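Side-chain contacts in phosphodiesterase (Pseudomonas aeruginosa, PDB 4G75), which is a colicin M-like bacteriocin that probably kills rival bacteria by degrading the lipid-linked precursor of peptidoglycan with the aid of magnesium: residues Q64-G69 with G262-Q267; K56-L61 with I86-D91; A35-I40 with P76-P81. One frame throughout, in Å; residues are numbered along the deposited sequence.

Contact 1 (Q64-G69 with G262-Q267)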
# COMPACT_ATOMS: atom_id res chain seq x y z
N GLN A 64 3.13 -22.83 -0.78
CA GLN A 64 2.45 -24.09 -1.11
C GLN A 64 2.42 -24.29 -2.61
O GLN A 64 2.85 -25.32 -3.13
CB GLN A 64 1.02 -24.07 -0.57
CG GLN A 64 0.90 -24.05 0.94
CD GLN A 64 -0.52 -23.82 1.39
OE1 GLN A 64 -1.37 -24.71 1.33
NE2 GLN A 64 -0.80 -22.61 1.85
N TRP A 65 1.88 -23.29 -3.31
CA TRP A 65 1.76 -23.31 -4.76
C TRP A 65 3.09 -23.70 -5.41
O TRP A 65 3.14 -24.59 -6.26
CB TRP A 65 1.35 -21.92 -5.24
CG TRP A 65 0.83 -21.85 -6.63
CD1 TRP A 65 0.83 -22.85 -7.57
CD2 TRP A 65 0.27 -20.70 -7.28
NE1 TRP A 65 0.28 -22.39 -8.74
CE2 TRP A 65 -0.07 -21.07 -8.59
CE3 TRP A 65 0.02 -19.39 -6.86
CZ2 TRP A 65 -0.65 -20.19 -9.49
CZ3 TRP A 65 -0.55 -18.51 -7.75
CH2 TRP A 65 -0.88 -18.91 -9.06
N ALA A 66 4.16 -23.02 -5.00
CA ALA A 66 5.46 -23.19 -5.64
C ALA A 66 6.34 -24.25 -4.97
O ALA A 66 7.50 -24.42 -5.34
CB ALA A 66 6.20 -21.86 -5.71
N ASN A 67 5.78 -24.95 -3.99
CA ASN A 67 6.50 -26.02 -3.31
C ASN A 67 7.84 -25.57 -2.74
O ASN A 67 8.88 -26.18 -3.00
CB ASN A 67 6.71 -27.20 -4.26
CG ASN A 67 5.41 -27.80 -4.74
OD1 ASN A 67 5.18 -27.93 -5.95
ND2 ASN A 67 4.55 -28.16 -3.80
N TRP A 68 7.81 -24.50 -1.96
CA TRP A 68 9.02 -24.02 -1.32
C TRP A 68 9.42 -24.97 -0.20
O TRP A 68 10.59 -25.08 0.14
CB TRP A 68 8.81 -22.63 -0.73
CG TRP A 68 8.80 -21.52 -1.72
CD1 TRP A 68 8.80 -21.63 -3.08
CD2 TRP A 68 8.75 -20.13 -1.43
NE1 TRP A 68 8.77 -20.38 -3.65
CE2 TRP A 68 8.74 -19.44 -2.66
CE3 TRP A 68 8.72 -19.39 -0.24
CZ2 TRP A 68 8.70 -18.05 -2.73
CZ3 TRP A 68 8.68 -18.01 -0.32
CH2 TRP A 68 8.67 -17.35 -1.55
N GLY A 69 8.42 -25.63 0.39
CA GLY A 69 8.65 -26.49 1.53
C GLY A 69 9.05 -25.71 2.77
O GLY A 69 9.67 -26.24 3.68
N GLY A 262 9.02 -12.15 -5.28
CA GLY A 262 9.17 -11.19 -6.36
C GLY A 262 9.93 -11.75 -7.55
O GLY A 262 9.69 -11.36 -8.69
N ARG A 263 10.85 -12.66 -7.27
CA ARG A 263 11.66 -13.27 -8.32
C ARG A 263 10.92 -14.38 -9.06
O ARG A 263 11.30 -14.76 -10.16
CB ARG A 263 12.97 -13.79 -7.75
CG ARG A 263 13.95 -12.69 -7.41
CD ARG A 263 15.03 -13.14 -6.44
NE ARG A 263 15.90 -12.02 -6.08
CZ ARG A 263 16.86 -12.08 -5.16
NH1 ARG A 263 17.08 -13.22 -4.52
NH2 ARG A 263 17.59 -11.01 -4.90
N GLU A 264 9.85 -14.90 -8.46
CA GLU A 264 9.15 -16.04 -9.03
C GLU A 264 7.77 -15.71 -9.56
O GLU A 264 7.24 -16.41 -10.42
CB GLU A 264 9.02 -17.14 -7.98
CG GLU A 264 10.32 -17.59 -7.36
CD GLU A 264 10.13 -18.75 -6.41
OE1 GLU A 264 8.96 -19.15 -6.19
OE2 GLU A 264 11.14 -19.26 -5.89
N VAL A 265 7.16 -14.65 -9.04
CA VAL A 265 5.74 -14.41 -9.31
C VAL A 265 5.42 -14.21 -10.79
O VAL A 265 4.33 -14.57 -11.25
CB VAL A 265 5.21 -13.23 -8.46
CG1 VAL A 265 5.71 -11.90 -9.02
CG2 VAL A 265 3.70 -13.27 -8.38
N GLY A 266 6.37 -13.66 -11.54
CA GLY A 266 6.18 -13.43 -12.96
C GLY A 266 6.07 -14.70 -13.79
O GLY A 266 5.60 -14.67 -14.93
N GLN A 267 6.51 -15.82 -13.23
CA GLN A 267 6.36 -17.11 -13.89
C GLN A 267 4.88 -17.42 -14.10
O GLN A 267 4.50 -18.04 -15.09
CB GLN A 267 6.96 -18.23 -13.04
CG GLN A 267 8.30 -17.93 -12.42
CD GLN A 267 9.44 -18.54 -13.18
OE1 GLN A 267 9.89 -18.00 -14.19
NE2 GLN A 267 9.94 -19.67 -12.69
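Trp68 and Glu264, 196 residues apart in sequence, join the turn after helix 55-65 to the last turn of helix 255-264, and their contact rests on one indole-carboxylate hydrogen bond. NE1 of Trp68 donates to OE1 of Glu264 over 2.8 Å with an N-H...O angle of 157°. The oxygen lies at the edge of the indole, practically in the ring plane, and receives the N-H on its syn side, somewhat out of the carboxylate plane. The carboxylate stands nearly perpendicular to the ring, their planes 87° apart. CG of Glu264 is set beside its own backbone N (chi1 -55°) and the chain is extended beyond it, which carries the acid across to the indole.

The polar group is also gripped from outside these two segments: OE1 accepts a second indole N-H, from Trp62, while OE2 forms a salt bridge with Arg260 one turn earlier in the same helix. Arg260 in turn makes a cation-pi contact with Trp68, so acid, base and ring form a closed group.

Van der Waals contact adds little beyond the CB of Ala66, 3.9 Å from OE1 of Glu264, and the two segments bury just 94 Å² between them. A Schellman motif at Asn67, with positive phi, ends helix 55-65 and turns the chain ahead of Trp68.

Two indole N-H groups on one oxygen and a guanidinium on the other would probably stabilise the carboxylate as an anion and fix its rotation, giving this surface contact direction and polarity despite its small area.

Contact 2 (K56-L61 with I86-D91); sequences KPLLAL and IWDIFD
Leu58 and Leu61 of helix 55-65 meet Asp88 and Ile89 of helix 81-102 where the two helices pack in roughly antiparallel directions, 151° between the axes of the short segments. The closer part centres on Asp88. CD2 of Leu58 rests against CB of Asp88 at 4.1 Å, the two side chains running obliquely past each other, and from the next turn CD1 of Leu61 comes equally near, 4.1 Å from OD2 of Asp88, crossing the acid at about a right angle. In both leucines CG lies beside the backbone N; this lets Leu58 present both methyls, and Leu61 its CD1, to helix 81-102.

Elsewhere the fit is looser. Beside this group CD1 of Leu58 approaches CD1 of Ile89 only to 4.4 Å, a methyl-to-methyl touch, and the axes come no closer than 11.0 Å. At the start of segment 56-61 Lys56 is partly exposed and turns to Glu253 in a salt bridge.

Helix 34-49 adds a third layer to the contact: Tyr49 packs on Leu58, and Arg45 on Leu61. The same two residues serve the acid, Arg45 by a salt bridge and Tyr49 by a hydrogen bond, both to OD2. The leucines thus pack beside a buried acid paired with Arg45 of that third helix, and the apolar surroundings would be expected to strengthen the electrostatic attraction, while Asp88 combines a hydrocarbon contact at CB with a salt bridge at OD2.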
# COMPACT_ATOMS: atom_id res chain seq x y z
N LYS A 56 2.53 -12.43 5.21
CA LYS A 56 2.47 -13.82 5.65
C LYS A 56 1.36 -14.64 4.99
O LYS A 56 1.62 -15.73 4.49
CB LYS A 56 2.43 -13.90 7.17
CG LYS A 56 3.75 -13.51 7.83
CD LYS A 56 3.59 -13.43 9.35
CE LYS A 56 4.89 -13.01 10.02
NZ LYS A 56 4.76 -13.04 11.49
N PRO A 57 0.13 -14.12 4.94
CA PRO A 57 -0.92 -14.91 4.29
C PRO A 57 -0.60 -15.21 2.82
O PRO A 57 -0.84 -16.33 2.37
CB PRO A 57 -2.17 -14.03 4.38
CG PRO A 57 -1.85 -12.95 5.36
CD PRO A 57 -0.37 -12.83 5.47
N LEU A 58 -0.08 -14.23 2.09
CA LEU A 58 0.24 -14.44 0.68
C LEU A 58 1.42 -15.38 0.52
O LEU A 58 1.42 -16.24 -0.36
CB LEU A 58 0.50 -13.11 -0.03
CG LEU A 58 -0.72 -12.22 -0.25
CD1 LEU A 58 -0.27 -10.92 -0.90
CD2 LEU A 58 -1.73 -12.93 -1.13
N LEU A 59 2.43 -15.23 1.38
CA LEU A 59 3.60 -16.08 1.31
C LEU A 59 3.25 -17.54 1.60
O LEU A 59 3.79 -18.45 0.98
CB LEU A 59 4.69 -15.59 2.27
CG LEU A 59 5.47 -14.37 1.77
CD1 LEU A 59 6.32 -13.80 2.88
CD2 LEU A 59 6.31 -14.72 0.55
N ALA A 60 2.34 -17.75 2.54
CA ALA A 60 1.95 -19.11 2.88
C ALA A 60 1.29 -19.78 1.68
O ALA A 60 1.54 -20.95 1.40
CB ALA A 60 1.02 -19.11 4.09
N LEU A 61 0.43 -19.04 0.98
CA LEU A 61 -0.22 -19.56 -0.21
C LEU A 61 0.81 -19.88 -1.28
O LEU A 61 0.83 -20.98 -1.83
CB LEU A 61 -1.24 -18.56 -0.75
CG LEU A 61 -2.41 -18.28 0.21
CD1 LEU A 61 -3.32 -17.20 -0.34
CD2 LEU A 61 -3.18 -19.57 0.47
N ILE A 86 -4.67 -16.24 -6.12
CA ILE A 86 -5.21 -15.48 -7.23
C ILE A 86 -6.40 -14.61 -6.83
O ILE A 86 -6.45 -13.42 -7.16
CB ILE A 86 -5.60 -16.39 -8.41
CG1 ILE A 86 -4.32 -16.96 -9.03
CG2 ILE A 86 -6.41 -15.61 -9.42
CD1 ILE A 86 -4.54 -18.15 -9.95
N TRP A 87 -7.36 -15.20 -6.11
CA TRP A 87 -8.52 -14.44 -5.65
C TRP A 87 -8.19 -13.33 -4.64
O TRP A 87 -8.83 -12.29 -4.66
CB TRP A 87 -9.63 -15.36 -5.11
CG TRP A 87 -10.49 -15.96 -6.19
CD1 TRP A 87 -10.69 -17.28 -6.44
CD2 TRP A 87 -11.27 -15.24 -7.16
NE1 TRP A 87 -11.55 -17.44 -7.51
CE2 TRP A 87 -11.92 -16.21 -7.97
CE3 TRP A 87 -11.49 -13.89 -7.43
CZ2 TRP A 87 -12.77 -15.85 -9.01
CZ3 TRP A 87 -12.33 -13.54 -8.47
CH2 TRP A 87 -12.96 -14.52 -9.25
N ASP A 88 -7.21 -13.56 -3.77
CA ASP A 88 -6.78 -12.52 -2.84
C ASP A 88 -6.15 -11.36 -3.62
O ASP A 88 -6.34 -10.19 -3.28
CB ASP A 88 -5.78 -13.06 -1.81
CG ASP A 88 -6.44 -13.72 -0.61
OD1 ASP A 88 -7.68 -13.98 -0.63
OD2 ASP A 88 -5.72 -13.99 0.37
N ILE A 89 -5.39 -11.69 -4.66
CA ILE A 89 -4.79 -10.65 -5.51
C ILE A 89 -5.90 -9.83 -6.19
O ILE A 89 -5.76 -8.63 -6.39
CB ILE A 89 -3.80 -11.25 -6.53
CG1 ILE A 89 -2.56 -11.78 -5.81
CG2 ILE A 89 -3.39 -10.22 -7.59
CD1 ILE A 89 -1.84 -10.75 -4.97
N PHE A 90 -7.01 -10.48 -6.50
CA PHE A 90 -8.17 -9.77 -7.04
C PHE A 90 -8.86 -8.92 -5.97
O PHE A 90 -9.20 -7.77 -6.22
CB PHE A 90 -9.17 -10.78 -7.62
CG PHE A 90 -10.37 -10.16 -8.30
CD1 PHE A 90 -10.27 -9.62 -9.57
CD2 PHE A 90 -11.61 -10.17 -7.68
CE1 PHE A 90 -11.38 -9.07 -10.21
CE2 PHE A 90 -12.73 -9.62 -8.31
CZ PHE A 90 -12.61 -9.07 -9.57
N ASP A 91 -9.05 -9.48 -4.78
CA ASP A 91 -9.86 -8.85 -3.74
C ASP A 91 -9.18 -7.69 -3.03
O ASP A 91 -9.82 -6.67 -2.73
CB ASP A 91 -10.29 -9.88 -2.70
CG ASP A 91 -11.37 -10.81 -3.20
OD1 ASP A 91 -12.03 -10.47 -4.21
OD2 ASP A 91 -11.57 -11.88 -2.59

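Contact 3 (A35-I40 with P76-P81). With EDO (1,2-ethanediol), chain M.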
# COMPACT_ATOMS: atom_id res chain seq x y z
N ALA A 35 -13.92 -26.26 -2.41
CA ALA A 35 -14.43 -24.89 -2.53
C ALA A 35 -14.90 -24.36 -1.17
O ALA A 35 -14.70 -23.18 -0.84
CB ALA A 35 -15.56 -24.85 -3.54
N GLN A 36 -15.53 -25.22 -0.38
CA GLN A 36 -15.94 -24.83 0.96
C GLN A 36 -14.71 -24.50 1.79
O GLN A 36 -14.70 -23.54 2.56
CB GLN A 36 -16.75 -25.94 1.62
CG GLN A 36 -17.27 -25.61 3.02
CD GLN A 36 -16.30 -25.99 4.12
OE1 GLN A 36 -15.33 -26.72 3.90
NE2 GLN A 36 -16.55 -25.51 5.33
N VAL A 37 -13.67 -25.31 1.64
CA VAL A 37 -12.44 -25.10 2.39
C VAL A 37 -11.84 -23.75 1.99
O VAL A 37 -11.34 -23.00 2.84
CB VAL A 37 -11.43 -26.22 2.12
CG1 VAL A 37 -10.12 -25.95 2.86
CG2 VAL A 37 -12.00 -27.58 2.52
N GLY A 38 -11.93 -23.43 0.70
CA GLY A 38 -11.44 -22.16 0.19
C GLY A 38 -12.15 -20.98 0.85
O GLY A 38 -11.51 -20.01 1.26
N TYR A 39 -13.47 -21.06 0.95
CA TYR A 39 -14.23 -20.01 1.63
C TYR A 39 -13.80 -19.85 3.08
O TYR A 39 -13.60 -18.73 3.56
CB TYR A 39 -15.73 -20.27 1.57
CG TYR A 39 -16.38 -19.75 0.32
CD1 TYR A 39 -16.74 -18.42 0.21
CD2 TYR A 39 -16.66 -20.60 -0.75
CE1 TYR A 39 -17.34 -17.93 -0.92
CE2 TYR A 39 -17.27 -20.12 -1.89
CZ TYR A 39 -17.61 -18.78 -1.97
OH TYR A 39 -18.21 -18.29 -3.11
N ILE A 40 -13.68 -20.97 3.79
CA ILE A 40 -13.25 -20.93 5.18
C ILE A 40 -11.89 -20.27 5.29
O ILE A 40 -11.67 -19.46 6.20
CB ILE A 40 -13.17 -22.35 5.79
CG1 ILE A 40 -14.57 -22.91 5.99
CG2 ILE A 40 -12.42 -22.31 7.12
CD1 ILE A 40 -15.41 -22.14 6.98
N PRO A 76 -3.33 -23.14 7.42
CA PRO A 76 -3.59 -24.52 6.98
C PRO A 76 -3.22 -24.72 5.52
O PRO A 76 -3.44 -23.83 4.69
CB PRO A 76 -5.11 -24.65 7.14
CG PRO A 76 -5.50 -23.56 8.09
CD PRO A 76 -4.56 -22.43 7.78
N SER A 77 -2.64 -25.88 5.19
CA SER A 77 -2.43 -26.22 3.80
C SER A 77 -3.78 -26.40 3.11
O SER A 77 -4.72 -26.95 3.69
CB SER A 77 -1.58 -27.49 3.67
OG SER A 77 -2.30 -28.63 4.09
N LEU A 78 -3.87 -25.94 1.86
CA LEU A 78 -5.13 -25.91 1.13
C LEU A 78 -5.14 -26.82 -0.08
O LEU A 78 -4.10 -27.14 -0.64
CB LEU A 78 -5.43 -24.48 0.66
CG LEU A 78 -5.51 -23.40 1.75
CD1 LEU A 78 -5.86 -22.05 1.13
CD2 LEU A 78 -6.50 -23.76 2.84
N PRO A 79 -6.34 -27.23 -0.50
CA PRO A 79 -6.49 -27.97 -1.75
C PRO A 79 -5.94 -27.15 -2.92
O PRO A 79 -5.09 -27.63 -3.67
CB PRO A 79 -8.01 -28.13 -1.87
CG PRO A 79 -8.51 -28.05 -0.47
CD PRO A 79 -7.61 -27.10 0.24
N PHE A 80 -6.41 -25.91 -3.05
CA PHE A 80 -5.97 -25.04 -4.13
C PHE A 80 -5.45 -23.70 -3.60
O PHE A 80 -6.15 -22.69 -3.67
CB PHE A 80 -7.11 -24.78 -5.11
CG PHE A 80 -7.78 -26.03 -5.62
CD1 PHE A 80 -7.11 -26.89 -6.47
CD2 PHE A 80 -9.09 -26.32 -5.27
CE1 PHE A 80 -7.72 -28.03 -6.94
CE2 PHE A 80 -9.71 -27.45 -5.75
CZ PHE A 80 -9.03 -28.31 -6.58
N PRO A 81 -4.22 -23.70 -3.07
CA PRO A 81 -3.57 -22.47 -2.58
C PRO A 81 -3.36 -21.50 -3.75
O PRO A 81 -3.34 -20.28 -3.55
CB PRO A 81 -2.23 -22.99 -2.06
CG PRO A 81 -1.99 -24.25 -2.86
CD PRO A 81 -3.36 -24.87 -2.86
C1 EDO M . -10.03 -23.94 -2.87
O1 EDO M . -9.62 -22.63 -3.28
C2 EDO M . -9.26 -24.36 -1.62
O2 EDO M . -7.88 -23.98 -1.76
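The loop leading into helix 81-102, which places Phe80 at the N-cap position, packs through Leu78 and Pro79 against Val37 of helix 34-49. Direct contact is wholly apolar and falls to a single methyl: CG1 of Val37 lies 3.8 Å from CD of Pro79 and 4.2 Å from CD2 of Leu78. That methyl is anti to the backbone N of Val37 (chi1 177°) and reaches from the helix toward the loop.

A molecule of 1,2-ethanediol, probably from the crystallisation liquor, lies beside this contact, between Gly38 and the loop. Its O2 accepts the backbone N-H of Phe80 at 2.7 Å, with an N-H...O angle of 142°, and returns a weak hydrogen bond to the O of the same residue; Glu84 binds the diol as well. Gly38 has no side chain to keep the diol off, and CA of Gly38 is 3.6 Å from C2 of the diol. On the loop side CD of Pro79 is 3.7 Å from C2 of the diol, while CD2 of Phe80 meets C1 of the diol at 3.5 Å, with that carbon at the edge of the ring. One face of the Phe80 ring is touched near its rim by CB of Pro79.

Beyond the segments, Leu78 also touches Ser41 and Arg45 of helix 34-49 and Leu61 of helix 55-65. Pro79 and Phe80 lean on Pro34, so the loop lies across the start of helix 34-49 and beside the end of helix 55-65 just before helix 81-102 begins.

Overall arrangement
Contact 2 is the buried one of the three; contacts 1 and 3 lie at the surface, and all are away from the magnesium site. Helix 55-65 runs through the set: its first half forms contact 2, and its end leads into contact 1, whose Trp65 packs on Ile86 of contact 2. Gln64 of contact 1 also packs through CB on Pro81 of contact 3. Helix 81-102 likewise starts in contact 3 and continues into contact 2. Chemistry varies with place: contact 1 depends on a charged, directional bond between distant parts of the chain, contact 2 on leucines beside a buried acid, and contact 3 on sparse methyl packing supplemented by a solvent diol.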